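Local coordinates for protein snaclec rhodocytin subunit alpha (Agkistrodon rhodostoma, PDB 3BX4) that triggers platelet aggregation by binding the C-type lectin-like receptor CLEC-2 (CLEC1B) on platelets, which sets off tyrosine phosphorylation and Syk signalling, at residues G107-L112 with R116-Y121; F7-Y12 with Q18-Q23; E80-S85 with S91-E96; D62-E67 with M126-C131. One frame throughout, in Å; residues are numbered along the deposited sequence.

Interaction 1 of 4, residues G107-L112 with R116-Y121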
loop_
_atom_site.group_PDB
_atom_site.type_symbol
_atom_site.label_atom_id
_atom_site.label_comp_id
_atom_site.label_asym_id
_atom_site.label_seq_id
_atom_site.Cartn_x
_atom_site.Cartn_y
_atom_site.Cartn_z
ATOM N N GLY C 107 -1.869 -10.100 -6.484
ATOM C CA GLY C 107 -2.109 -11.308 -7.240
ATOM C C GLY C 107 -0.912 -12.304 -7.330
ATOM O O GLY C 107 0.247 -11.908 -7.427
ATOM N N ALA C 108 -1.243 -13.586 -7.417
ATOM C CA ALA C 108 -0.222 -14.629 -7.446
ATOM C C ALA C 108 -0.680 -15.792 -8.332
ATOM O O ALA C 108 -1.914 -15.939 -8.569
ATOM C CB ALA C 108 -0.027 -15.118 -5.979
ATOM N N LEU C 109 0.287 -16.629 -8.726
ATOM C CA LEU C 109 0.014 -17.920 -9.336
ATOM C C LEU C 109 0.128 -18.927 -8.205
ATOM O O LEU C 109 0.894 -18.688 -7.274
ATOM C CB LEU C 109 1.009 -18.238 -10.455
ATOM C CG LEU C 109 0.865 -17.208 -11.613
ATOM C CD1 LEU C 109 1.999 -17.359 -12.607
ATOM C CD2 LEU C 109 -0.554 -17.354 -12.248
ATOM N N GLU C 110 -0.625 -20.002 -8.282
ATOM C CA GLU C 110 -0.579 -20.929 -7.147
ATOM C C GLU C 110 -0.302 -22.376 -7.554
ATOM O O GLU C 110 -0.766 -22.824 -8.601
ATOM C CB GLU C 110 -1.879 -20.782 -6.356
ATOM C CG GLU C 110 -2.950 -21.468 -6.993
ATOM C CD GLU C 110 -4.248 -21.573 -6.186
ATOM O OE1 GLU C 110 -5.286 -21.635 -6.880
ATOM O OE2 GLU C 110 -4.259 -21.591 -4.937
ATOM N N LYS C 111 0.514 -23.083 -6.760
ATOM C CA LYS C 111 0.874 -24.456 -7.080
ATOM C C LYS C 111 -0.339 -25.367 -7.237
ATOM O O LYS C 111 -0.335 -26.263 -8.112
ATOM C CB LYS C 111 1.785 -24.978 -5.960
ATOM C CG LYS C 111 2.445 -26.332 -6.211
ATOM C CD LYS C 111 3.168 -26.788 -4.945
ATOM C CE LYS C 111 4.079 -27.989 -5.222
ATOM N NZ LYS C 111 4.446 -28.634 -3.917
ATOM N N LEU C 112 -1.364 -25.125 -6.428
ATOM C CA LEU C 112 -2.542 -25.988 -6.385
ATOM C C LEU C 112 -3.185 -26.082 -7.760
ATOM O O LEU C 112 -3.717 -27.132 -8.144
ATOM C CB LEU C 112 -3.553 -25.421 -5.381
ATOM C CG LEU C 112 -4.883 -26.159 -5.197
ATOM C CD1 LEU C 112 -4.636 -27.630 -4.885
ATOM C CD2 LEU C 112 -5.624 -25.459 -4.065
ATOM N N ARG C 116 -1.304 -21.392 -13.067
ATOM C CA ARG C 116 -1.972 -20.803 -14.222
ATOM C C ARG C 116 -3.051 -19.793 -13.748
ATOM O O ARG C 116 -2.924 -18.548 -13.935
ATOM C CB ARG C 116 -2.418 -21.915 -15.188
ATOM C CG ARG C 116 -1.633 -21.827 -16.517
ATOM C CD ARG C 116 -2.355 -22.538 -17.636
ATOM N NE ARG C 116 -2.454 -21.857 -18.955
ATOM C CZ ARG C 116 -3.390 -20.948 -19.275
ATOM N NH1 ARG C 116 -3.487 -20.496 -20.520
ATOM N NH2 ARG C 116 -4.237 -20.485 -18.373
ATOM N N LYS C 117 -4.079 -20.236 -13.083
ATOM C CA LYS C 117 -5.103 -19.306 -12.708
ATOM C C LYS C 117 -4.585 -18.291 -11.664
ATOM O O LYS C 117 -3.765 -18.639 -10.794
ATOM C CB LYS C 117 -6.304 -20.056 -12.181
ATOM C CG LYS C 117 -6.958 -20.940 -13.280
ATOM C CD LYS C 117 -7.780 -20.135 -14.272
ATOM C CE LYS C 117 -9.003 -20.935 -14.717
ATOM N NZ LYS C 117 -10.045 -20.062 -15.326
ATOM N N TRP C 118 -5.002 -17.044 -11.836
ATOM C CA TRP C 118 -4.700 -16.012 -10.869
ATOM C C TRP C 118 -5.517 -16.160 -9.583
ATOM O O TRP C 118 -6.721 -16.452 -9.611
ATOM C CB TRP C 118 -4.957 -14.643 -11.452
ATOM C CG TRP C 118 -4.359 -14.433 -12.816
ATOM C CD1 TRP C 118 -3.297 -15.095 -13.414
ATOM C CD2 TRP C 118 -4.753 -13.409 -13.733
ATOM N NE1 TRP C 118 -3.037 -14.540 -14.656
ATOM C CE2 TRP C 118 -3.909 -13.517 -14.880
ATOM C CE3 TRP C 118 -5.716 -12.419 -13.679
ATOM C CZ2 TRP C 118 -4.035 -12.674 -15.981
ATOM C CZ3 TRP C 118 -5.878 -11.599 -14.794
ATOM C CH2 TRP C 118 -5.029 -11.722 -15.908
ATOM N N VAL C 119 -4.872 -15.890 -8.449
ATOM C CA VAL C 119 -5.569 -15.826 -7.175
ATOM C C VAL C 119 -5.088 -14.535 -6.451
ATOM O O VAL C 119 -4.014 -14.067 -6.763
ATOM C CB VAL C 119 -5.281 -17.085 -6.292
ATOM C CG1 VAL C 119 -5.710 -18.375 -7.032
ATOM C CG2 VAL C 119 -3.829 -17.204 -5.904
ATOM N N ASN C 120 -5.878 -13.987 -5.529
ATOM C CA ASN C 120 -5.416 -12.894 -4.707
ATOM C C ASN C 120 -4.884 -13.448 -3.396
ATOM O O ASN C 120 -5.381 -14.478 -2.887
ATOM C CB ASN C 120 -6.452 -11.754 -4.526
ATOM C CG ASN C 120 -7.700 -12.173 -3.757
ATOM O OD1 ASN C 120 -8.356 -13.169 -4.085
ATOM N ND2 ASN C 120 -8.025 -11.398 -2.720
ATOM N N TYR C 121 -3.859 -12.804 -2.872
ATOM C CA TYR C 121 -3.304 -13.343 -1.592
ATOM C C TYR C 121 -2.734 -12.195 -0.790
ATOM O O TYR C 121 -2.750 -11.045 -1.166
ATOM C CB TYR C 121 -2.250 -14.435 -1.871
ATOM C CG TYR C 121 -2.180 -15.502 -0.766
ATOM C CD1 TYR C 121 -0.977 -15.777 -0.109
ATOM C CD2 TYR C 121 -3.339 -16.201 -0.356
ATOM C CE1 TYR C 121 -0.935 -16.754 0.962
ATOM C CE2 TYR C 121 -3.290 -17.192 0.724
ATOM C CZ TYR C 121 -2.073 -17.453 1.301
ATOM O OH TYR C 121 -2.032 -18.371 2.353
HETATM O O HOH W 1 -2.396 -20.818 -10.352
#
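Ala108 and Val119 hold each other by a reciprocal pair of backbone bonds: Ala108 N reaches Val119 O at 2.9 Å, and Val119 N reaches Ala108 O at 3.0 Å. They form a hydrogen-bonded pair of an antiparallel hairpin, and Gly107 with Asn120 is the adjoining non-hydrogen-bonded pair. Toward the turn the strands part, and one water fills in, accepting from Glu110 N and donating to Lys117 O. On the face of Ala108 and Val119, the extended Glu110 side chain crosses Val119 at about a right angle, its OE1 3.3 Å from Val119 CG1 while bonding to Thr113 OG1. On the other face Leu109 and Trp118 run side by side; Leu109 CD2 meets the indole edge at Trp118 CD1, 3.7 Å away. Strand 106-110 bonds on its far side to strand 69-76, Leu109 packs on Val54 and Ile58 of helix 48-59, and the Trp118 ring is met edge-to-face by aromatic side chains of another protein's chain.

Interaction 2 of 4, residues F7-Y12 with Q18-Q23. With SO4 (sulfate ion), chain I.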
loop_
_atom_site.group_PDB
_atom_site.type_symbol
_atom_site.label_atom_id
_atom_site.label_comp_id
_atom_site.label_asym_id
_atom_site.label_seq_id
_atom_site.Cartn_x
_atom_site.Cartn_y
_atom_site.Cartn_z
ATOM N N PHE C 7 22.083 -13.125 -19.404
ATOM C CA PHE C 7 22.280 -14.377 -18.665
ATOM C C PHE C 7 21.249 -14.528 -17.546
ATOM O O PHE C 7 21.032 -13.594 -16.803
ATOM C CB PHE C 7 23.721 -14.425 -18.120
ATOM C CG PHE C 7 24.764 -14.297 -19.201
ATOM C CD1 PHE C 7 25.125 -15.405 -19.976
ATOM C CD2 PHE C 7 25.331 -13.043 -19.498
ATOM C CE1 PHE C 7 26.091 -15.279 -21.009
ATOM C CE2 PHE C 7 26.273 -12.899 -20.550
ATOM C CZ PHE C 7 26.648 -14.015 -21.303
ATOM N N GLY C 8 20.618 -15.706 -17.461
ATOM C CA GLY C 8 19.668 -15.989 -16.408
ATOM C C GLY C 8 18.226 -15.689 -16.784
ATOM O O GLY C 8 17.326 -16.117 -16.092
ATOM N N TRP C 9 18.029 -14.940 -17.883
ATOM C CA TRP C 9 16.685 -14.542 -18.301
ATOM C C TRP C 9 16.235 -15.381 -19.523
ATOM O O TRP C 9 17.069 -15.723 -20.342
ATOM C CB TRP C 9 16.679 -13.049 -18.706
ATOM C CG TRP C 9 16.894 -12.111 -17.517
ATOM C CD1 TRP C 9 18.094 -11.779 -16.914
ATOM C CD2 TRP C 9 15.888 -11.370 -16.836
ATOM N NE1 TRP C 9 17.883 -10.905 -15.891
ATOM C CE2 TRP C 9 16.546 -10.650 -15.773
ATOM C CE3 TRP C 9 14.486 -11.277 -16.972
ATOM C CZ2 TRP C 9 15.855 -9.817 -14.879
ATOM C CZ3 TRP C 9 13.757 -10.428 -16.065
ATOM C CH2 TRP C 9 14.468 -9.743 -14.996
ATOM N N SER C 10 14.939 -15.627 -19.627
ATOM C CA SER C 10 14.340 -16.524 -20.651
ATOM C C SER C 10 13.491 -15.692 -21.592
ATOM O O SER C 10 12.687 -14.941 -21.109
ATOM C CB SER C 10 13.468 -17.541 -20.005
ATOM O OG SER C 10 14.298 -18.469 -19.252
ATOM N N PRO C 11 13.668 -15.915 -22.892
ATOM C CA PRO C 11 12.881 -15.124 -23.882
ATOM C C PRO C 11 11.519 -15.745 -24.156
ATOM O O PRO C 11 11.417 -16.988 -24.268
ATOM C CB PRO C 11 13.795 -15.170 -25.119
ATOM C CG PRO C 11 14.477 -16.560 -25.094
ATOM C CD PRO C 11 14.680 -16.793 -23.550
ATOM N N TYR C 12 10.490 -14.894 -24.300
ATOM C CA TYR C 12 9.193 -15.323 -24.804
ATOM C C TYR C 12 8.666 -14.099 -25.522
ATOM O O TYR C 12 8.690 -13.016 -24.978
ATOM C CB TYR C 12 8.246 -15.774 -23.712
ATOM C CG TYR C 12 6.881 -16.060 -24.222
ATOM C CD1 TYR C 12 6.615 -17.279 -24.871
ATOM C CD2 TYR C 12 5.869 -15.118 -24.115
ATOM C CE1 TYR C 12 5.330 -17.550 -25.398
ATOM C CE2 TYR C 12 4.567 -15.392 -24.633
ATOM C CZ TYR C 12 4.352 -16.595 -25.287
ATOM O OH TYR C 12 3.125 -16.939 -25.845
ATOM N N GLN C 18 12.271 -13.880 -15.755
ATOM C CA GLN C 18 13.085 -14.731 -14.828
ATOM C C GLN C 18 12.281 -14.988 -13.592
ATOM O O GLN C 18 11.717 -14.085 -12.999
ATOM C CB GLN C 18 14.442 -14.076 -14.507
ATOM C CG GLN C 18 15.347 -15.016 -13.598
ATOM C CD GLN C 18 16.748 -14.514 -13.442
ATOM O OE1 GLN C 18 17.196 -13.486 -14.034
ATOM N NE2 GLN C 18 17.500 -15.252 -12.663
ATOM N N ALA C 19 12.298 -16.271 -13.125
ATOM C CA ALA C 19 11.585 -16.640 -11.901
ATOM C C ALA C 19 12.652 -16.712 -10.774
ATOM O O ALA C 19 13.724 -17.254 -11.018
ATOM C CB ALA C 19 10.939 -17.985 -12.054
ATOM N N PHE C 20 12.381 -16.063 -9.649
ATOM C CA PHE C 20 13.351 -15.937 -8.542
ATOM C C PHE C 20 12.793 -16.700 -7.391
ATOM O O PHE C 20 11.630 -16.581 -7.038
ATOM C CB PHE C 20 13.582 -14.472 -8.159
ATOM C CG PHE C 20 14.304 -13.685 -9.199
ATOM C CD1 PHE C 20 13.572 -13.039 -10.230
ATOM C CD2 PHE C 20 15.711 -13.614 -9.214
ATOM C CE1 PHE C 20 14.239 -12.337 -11.248
ATOM C CE2 PHE C 20 16.399 -12.893 -10.244
ATOM C CZ PHE C 20 15.642 -12.242 -11.278
ATOM N N ASN C 21 13.655 -17.534 -6.775
ATOM C CA ASN C 21 13.165 -18.258 -5.613
ATOM C C ASN C 21 13.393 -17.506 -4.313
ATOM O O ASN C 21 12.764 -17.919 -3.316
ATOM C CB ASN C 21 13.784 -19.631 -5.557
ATOM C CG ASN C 21 15.240 -19.575 -5.798
ATOM O OD1 ASN C 21 15.700 -19.845 -6.914
ATOM N ND2 ASN C 21 16.010 -19.214 -4.770
ATOM N N GLU C 22 14.208 -16.439 -4.308
ATOM C CA GLU C 22 14.248 -15.459 -3.173
ATOM C C GLU C 22 12.807 -15.196 -2.727
ATOM O O GLU C 22 11.955 -14.787 -3.530
ATOM C CB GLU C 22 14.818 -14.070 -3.548
ATOM C CG GLU C 22 16.318 -13.838 -3.593
ATOM C CD GLU C 22 16.836 -13.790 -5.039
ATOM O OE1 GLU C 22 16.116 -14.267 -5.948
ATOM O OE2 GLU C 22 17.946 -13.265 -5.273
ATOM N N GLN C 23 12.501 -15.364 -1.453
ATOM C CA GLN C 23 11.138 -15.077 -0.987
ATOM C C GLN C 23 10.966 -13.645 -0.499
ATOM O O GLN C 23 11.650 -13.172 0.439
ATOM C CB GLN C 23 10.734 -16.124 0.077
ATOM C CG GLN C 23 10.437 -17.555 -0.547
ATOM C CD GLN C 23 9.811 -18.512 0.455
ATOM O OE1 GLN C 23 10.322 -18.628 1.584
ATOM N NE2 GLN C 23 8.705 -19.205 0.075
HETATM S S SO4 I . 21.762 -18.283 -19.140
HETATM O O1 SO4 I . 21.224 -19.093 -18.044
HETATM O O2 SO4 I . 20.781 -17.289 -19.575
HETATM O O3 SO4 I . 22.997 -17.639 -18.693
HETATM O O4 SO4 I . 22.083 -19.143 -20.271
HETATM O O HOH W 2 20.004 -13.017 -14.122
#
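At the N-terminal hairpin of the C-type lectin-like fold, where strand 15-21 returns antiparallel along strand 10-12, Trp9 lies against Gln18 just before the first strand begins. Gln18 CB sits over the six-membered ring of the Trp9 indole, 3.9 Å from its centroid and 17° off the ring normal, a CH-pi contact. With its CG anti to the backbone N (chi1 -176°) and the rest extended, Gln18 runs across the indole, and its amide stands nearly perpendicular to the ring. Gln18 OE1 is therefore above the indole face, toward the rim, 3.3 Å from Trp9 NE1 but at an angle too poor for a hydrogen bond. A water serves this oxygen instead, donating to Gln18 OE1 at 2.8 Å and to Phe7 O at 2.9 Å, and so bridges the two segments. Gly8 N binds O2 of a sulfate, probably from the crystallisation liquor, at 2.6 Å. Farther along, Trp9 CZ2 approaches the edge of the Phe20 ring at CZ, 4.3 Å away, while Gln18 CG rests over a face of that ring. Trp9 also packs on Cys131 and Leu133 of strand 127-133, and Phe20 meets Phe32 edge-to-face. Strand 15-21 pairs antiparallel with the C-terminal strand 127-133, as in C-type lectin-like domains generally; the added N-terminal hairpin is characteristic of the long form.

Interaction 3 of 4, residues E80-S85 with S91-E96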
loop_
_atom_site.group_PDB
_atom_site.type_symbol
_atom_site.label_atom_id
_atom_site.label_comp_id
_atom_site.label_asym_id
_atom_site.label_seq_id
_atom_site.Cartn_x
_atom_site.Cartn_y
_atom_site.Cartn_z
ATOM N N GLU C 80 -9.703 0.936 -0.434
ATOM C CA GLU C 80 -10.433 0.223 0.622
ATOM C C GLU C 80 -9.792 -1.139 0.916
ATOM O O GLU C 80 -9.173 -1.744 0.023
ATOM C CB GLU C 80 -11.899 0.030 0.253
ATOM C CG GLU C 80 -12.671 1.382 0.111
ATOM C CD GLU C 80 -12.557 2.300 1.350
ATOM O OE1 GLU C 80 -12.811 1.838 2.484
ATOM O OE2 GLU C 80 -12.236 3.512 1.171
ATOM N N GLN C 81 -9.954 -1.592 2.147
ATOM C CA GLN C 81 -9.404 -2.874 2.532
ATOM C C GLN C 81 -10.284 -4.091 2.175
ATOM O O GLN C 81 -9.855 -5.276 2.266
ATOM C CB GLN C 81 -9.014 -2.820 4.023
ATOM C CG GLN C 81 -7.835 -1.830 4.272
ATOM C CD GLN C 81 -6.508 -2.293 3.612
ATOM O OE1 GLN C 81 -5.817 -1.515 2.942
ATOM N NE2 GLN C 81 -6.183 -3.572 3.764
ATOM N N GLN C 82 -11.515 -3.824 1.769
ATOM C CA GLN C 82 -12.412 -4.836 1.234
ATOM C C GLN C 82 -13.234 -4.015 0.205
ATOM O O GLN C 82 -13.493 -2.798 0.424
ATOM C CB GLN C 82 -13.227 -5.559 2.360
ATOM C CG GLN C 82 -14.234 -4.691 3.117
ATOM C CD GLN C 82 -15.472 -4.486 2.261
ATOM O OE1 GLN C 82 -15.730 -5.291 1.360
ATOM N NE2 GLN C 82 -16.224 -3.395 2.512
ATOM N N CYS C 83 -13.570 -4.616 -0.922
ATOM C CA CYS C 83 -14.013 -3.777 -2.067
ATOM C C CYS C 83 -15.506 -3.756 -2.321
ATOM O O CYS C 83 -15.919 -3.275 -3.367
ATOM C CB CYS C 83 -13.301 -4.158 -3.360
ATOM S SG CYS C 83 -11.485 -4.252 -3.127
ATOM N N SER C 84 -16.306 -4.289 -1.403
ATOM C CA SER C 84 -17.774 -4.108 -1.460
ATOM C C SER C 84 -18.170 -2.837 -0.730
ATOM O O SER C 84 -18.119 -2.751 0.477
ATOM C CB SER C 84 -18.467 -5.324 -0.880
ATOM O OG SER C 84 -18.147 -6.400 -1.703
ATOM N N SER C 85 -18.596 -1.831 -1.469
ATOM C CA SER C 85 -18.934 -0.589 -0.808
ATOM C C SER C 85 -20.409 -0.458 -0.409
ATOM O O SER C 85 -20.770 0.565 0.193
ATOM C CB SER C 85 -18.540 0.590 -1.661
ATOM O OG SER C 85 -19.300 0.539 -2.857
ATOM N N SER C 91 -27.420 -0.187 1.948
ATOM C CA SER C 91 -26.776 0.935 2.628
ATOM C C SER C 91 -25.260 0.923 2.319
ATOM O O SER C 91 -24.682 -0.145 2.013
ATOM C CB SER C 91 -27.040 0.900 4.126
ATOM O OG SER C 91 -26.508 -0.255 4.695
ATOM N N SER C 92 -24.655 2.095 2.404
ATOM C CA SER C 92 -23.228 2.273 2.143
ATOM C C SER C 92 -22.434 1.773 3.324
ATOM O O SER C 92 -22.878 1.856 4.470
ATOM C CB SER C 92 -22.875 3.747 1.933
ATOM O OG SER C 92 -23.296 4.105 0.648
ATOM N N VAL C 93 -21.231 1.287 3.030
ATOM C CA VAL C 93 -20.345 0.833 4.105
ATOM C C VAL C 93 -19.597 2.069 4.690
ATOM O O VAL C 93 -18.944 2.835 3.965
ATOM C CB VAL C 93 -19.340 -0.244 3.577
ATOM C CG1 VAL C 93 -18.306 -0.594 4.669
ATOM C CG2 VAL C 93 -20.042 -1.537 3.140
ATOM N N SER C 94 -19.676 2.256 5.999
ATOM C CA SER C 94 -18.919 3.327 6.693
ATOM C C SER C 94 -18.089 2.618 7.783
ATOM O O SER C 94 -16.926 2.275 7.559
ATOM C CB SER C 94 -19.904 4.354 7.287
ATOM O OG SER C 94 -20.845 3.713 8.216
ATOM N N TYR C 95 -18.722 2.291 8.898
ATOM C CA TYR C 95 -18.128 1.401 9.885
ATOM C C TYR C 95 -17.597 0.144 9.233
ATOM O O TYR C 95 -18.272 -0.466 8.381
ATOM C CB TYR C 95 -19.126 1.060 11.012
ATOM C CG TYR C 95 -18.697 -0.041 11.939
ATOM C CD1 TYR C 95 -17.905 0.219 13.064
ATOM C CD2 TYR C 95 -19.141 -1.331 11.736
ATOM C CE1 TYR C 95 -17.511 -0.833 13.938
ATOM C CE2 TYR C 95 -18.807 -2.373 12.604
ATOM C CZ TYR C 95 -17.963 -2.124 13.697
ATOM O OH TYR C 95 -17.582 -3.175 14.559
ATOM N N GLU C 96 -16.390 -0.290 9.662
ATOM C CA GLU C 96 -15.801 -1.558 9.226
ATOM C C GLU C 96 -15.014 -2.060 10.390
ATOM O O GLU C 96 -14.412 -1.272 11.094
ATOM C CB GLU C 96 -14.810 -1.392 8.052
ATOM C CG GLU C 96 -15.367 -0.893 6.728
ATOM C CD GLU C 96 -14.326 -0.902 5.615
ATOM O OE1 GLU C 96 -14.730 -1.231 4.472
ATOM O OE2 GLU C 96 -13.131 -0.553 5.856
HETATM O O HOH W 3 -11.053 0.140 3.995
#
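Val93 N donates to Ser85 O at 3.0 Å, from well above the carbonyl plane, and Gln82 NE2 makes a longer bond of 3.3 Å to Glu96 OE1. The carboxylate oxygen is approached on its anti side, with the acceptor close to the Gln82 amide plane. Bent back at chi2 (77°), Gln82 also grips its own loop: NE2 donates to Ser84 O at 2.9 Å and OE1 accepts from Ser84 N at 3.0 Å, which fixes the amide's rotation. A water accepts from Gln81 N and donates to Glu80 OE1 and Glu96 OE2. Val93 CG2 lies against Ser84 O (3.5 Å), so little apolar surface meets and polar bonds hold the segments together. Next to Gln82, Cys83 forms the interchain disulfide to the beta chain, in the long loop that extends from the domain. The two carboxylates come within 4.1 Å, Glu80 OE1 to Glu96 OE1, and Arg34 of a second copy of this subunit, salt-bridged to Glu80 and weakly paired with Glu96, probably offsets their repulsion.

Interaction 4 of 4, residues D62-E67 with M126-C131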
loop_
_atom_site.group_PDB
_atom_site.type_symbol
_atom_site.label_atom_id
_atom_site.label_comp_id
_atom_site.label_asym_id
_atom_site.label_seq_id
_atom_site.Cartn_x
_atom_site.Cartn_y
_atom_site.Cartn_z
ATOM N N ASP C 62 13.925 -25.668 -10.347
ATOM C CA ASP C 62 14.077 -26.728 -9.355
ATOM C C ASP C 62 13.902 -26.204 -7.908
ATOM O O ASP C 62 13.234 -26.832 -7.070
ATOM C CB ASP C 62 15.464 -27.389 -9.529
ATOM C CG ASP C 62 15.656 -27.999 -10.910
ATOM O OD1 ASP C 62 14.652 -28.361 -11.561
ATOM O OD2 ASP C 62 16.818 -28.121 -11.348
ATOM N N GLU C 63 14.503 -25.058 -7.631
ATOM C CA GLU C 63 14.401 -24.428 -6.304
ATOM C C GLU C 63 12.988 -23.980 -5.870
ATOM O O GLU C 63 12.765 -23.661 -4.702
ATOM C CB GLU C 63 15.393 -23.273 -6.264
ATOM C CG GLU C 63 16.806 -23.771 -6.554
ATOM C CD GLU C 63 17.691 -22.767 -7.246
ATOM O OE1 GLU C 63 17.373 -21.550 -7.246
ATOM O OE2 GLU C 63 18.728 -23.217 -7.781
ATOM N N LEU C 64 12.042 -23.963 -6.815
ATOM C CA LEU C 64 10.667 -23.551 -6.556
ATOM C C LEU C 64 9.750 -24.741 -6.282
ATOM O O LEU C 64 8.512 -24.591 -6.281
ATOM C CB LEU C 64 10.120 -22.730 -7.744
ATOM C CG LEU C 64 10.615 -21.286 -7.773
ATOM C CD1 LEU C 64 9.897 -20.440 -8.815
ATOM C CD2 LEU C 64 10.424 -20.713 -6.383
ATOM N N ALA C 65 10.357 -25.908 -6.044
ATOM C CA ALA C 65 9.627 -27.184 -5.941
ATOM C C ALA C 65 8.535 -27.183 -4.869
ATOM O O ALA C 65 7.433 -27.694 -5.103
ATOM C CB ALA C 65 10.612 -28.355 -5.679
ATOM N N ASP C 66 8.843 -26.631 -3.702
ATOM C CA ASP C 66 7.877 -26.593 -2.604
ATOM C C ASP C 66 7.164 -25.240 -2.383
ATOM O O ASP C 66 6.545 -25.019 -1.339
ATOM C CB ASP C 66 8.550 -27.045 -1.322
ATOM C CG ASP C 66 9.133 -28.448 -1.438
ATOM O OD1 ASP C 66 8.452 -29.359 -1.963
ATOM O OD2 ASP C 66 10.288 -28.632 -1.005
ATOM N N GLU C 67 7.253 -24.326 -3.346
ATOM C CA GLU C 67 6.600 -23.026 -3.167
ATOM C C GLU C 67 5.072 -23.163 -3.444
ATOM O O GLU C 67 4.706 -23.826 -4.423
ATOM C CB GLU C 67 7.246 -21.998 -4.117
ATOM C CG GLU C 67 6.545 -20.681 -4.118
ATOM C CD GLU C 67 6.658 -19.922 -2.792
ATOM O OE1 GLU C 67 7.697 -19.234 -2.557
ATOM O OE2 GLU C 67 5.673 -19.966 -2.034
ATOM N N MET C 126 5.914 -13.400 2.169
ATOM C CA MET C 126 7.113 -13.624 1.363
ATOM C C MET C 126 6.958 -14.868 0.510
ATOM O O MET C 126 6.746 -16.004 0.987
ATOM C CB MET C 126 8.385 -13.734 2.309
ATOM C CG MET C 126 8.733 -12.426 3.034
ATOM S SD MET C 126 9.706 -12.888 4.561
ATOM C CE MET C 126 11.204 -13.146 3.728
ATOM N N HIS C 127 7.082 -14.664 -0.791
ATOM C CA HIS C 127 7.009 -15.743 -1.769
ATOM C C HIS C 127 7.973 -15.494 -2.916
ATOM O O HIS C 127 8.427 -14.395 -3.111
ATOM C CB HIS C 127 5.562 -15.948 -2.300
ATOM C CG HIS C 127 4.588 -16.365 -1.235
ATOM N ND1 HIS C 127 4.543 -17.658 -0.749
ATOM C CD2 HIS C 127 3.761 -15.637 -0.453
ATOM C CE1 HIS C 127 3.689 -17.711 0.261
ATOM N NE2 HIS C 127 3.154 -16.513 0.424
ATOM N N ALA C 128 8.202 -16.551 -3.688
ATOM C CA ALA C 128 8.938 -16.492 -4.954
ATOM C C ALA C 128 8.104 -15.566 -5.915
ATOM O O ALA C 128 6.954 -15.231 -5.628
ATOM C CB ALA C 128 9.005 -17.892 -5.546
ATOM N N PHE C 129 8.754 -15.182 -7.005
ATOM C CA PHE C 129 8.059 -14.199 -7.913
ATOM C C PHE C 129 8.634 -14.291 -9.311
ATOM O O PHE C 129 9.673 -14.823 -9.581
ATOM C CB PHE C 129 8.226 -12.794 -7.322
ATOM C CG PHE C 129 9.626 -12.372 -7.100
ATOM C CD1 PHE C 129 10.296 -12.652 -5.877
ATOM C CD2 PHE C 129 10.355 -11.703 -8.069
ATOM C CE1 PHE C 129 11.612 -12.261 -5.680
ATOM C CE2 PHE C 129 11.674 -11.318 -7.873
ATOM C CZ PHE C 129 12.339 -11.623 -6.636
ATOM N N VAL C 130 7.980 -13.652 -10.328
ATOM C CA VAL C 130 8.602 -13.751 -11.608
ATOM C C VAL C 130 8.675 -12.275 -12.159
ATOM O O VAL C 130 7.660 -11.575 -11.969
ATOM C CB VAL C 130 7.678 -14.561 -12.630
ATOM C CG1 VAL C 130 8.264 -14.478 -14.014
ATOM C CG2 VAL C 130 7.568 -16.068 -12.146
ATOM N N CYS C 131 9.853 -11.895 -12.669
ATOM C CA CYS C 131 10.079 -10.524 -13.304
ATOM C C CYS C 131 9.912 -10.684 -14.805
ATOM O O CYS C 131 10.213 -11.697 -15.403
ATOM C CB CYS C 131 11.487 -9.916 -13.042
ATOM S SG CYS C 131 11.801 -9.722 -11.218
#
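Glu67 leaves its backbone with CG opposite the N atom (chi1 173°) and then bends at chi2 (67°), which turns the carboxylate onto the start of strand 127-133, where two successive residues take one oxygen each. OE2 of Glu67 accepts from His127 ND1 at 2.9 Å; the oxygen lies close to the imidazole plane, and the nitrogen meets it on the syn side, tilted out of the carboxylate plane. OE1 of Glu67 takes the backbone N of Ala128 at 3.0 Å from above that plane. Each oxygen has another donor, Gln23 NE2 for OE1 and Tyr69 N for OE2, so four bonds fix the buried carboxylate and would probably favour its charged form. The far nitrogen, His127 NE2, bonds to Gln125 OE1. Leu64 CD2 presses tightly on Ala128 CB at 3.3 Å. Leu64 and Glu67 begin and end a type I turn, closed by Glu67 N to Leu64 O at 3.2 Å. The turn lies in the loop between helix 48-59 and strand 69-76; strand 127-133 runs parallel to the latter and antiparallel to strand 15-21, and Leu64 also packs on Ile58 of the helix.

In the fold
Three of the four contacts gather on one mixed sheet. Along the chain interaction 2 comes first, at the N-terminal hairpin; interaction 4 then spans residues 62-131 and encloses interaction 3 and, after it, interaction 1. Interactions 2 and 4 have centres about 10 Å apart and meet through neighbouring strands 15-21 and 127-133, with Gln18 O bonded to Cys131 N. Interactions 1 and 4, about 12 Å apart between centres, touch where Lys111 reaches Ala65. Interaction 3 lies apart, its centre about 25 Å from interaction 1's and 39 Å from interaction 2's, in the long loop between strands 69-76 and 106-110. Its disulfide-bearing arm thus reaches neighbouring chains, away from the sheet holding interactions 2 and 4.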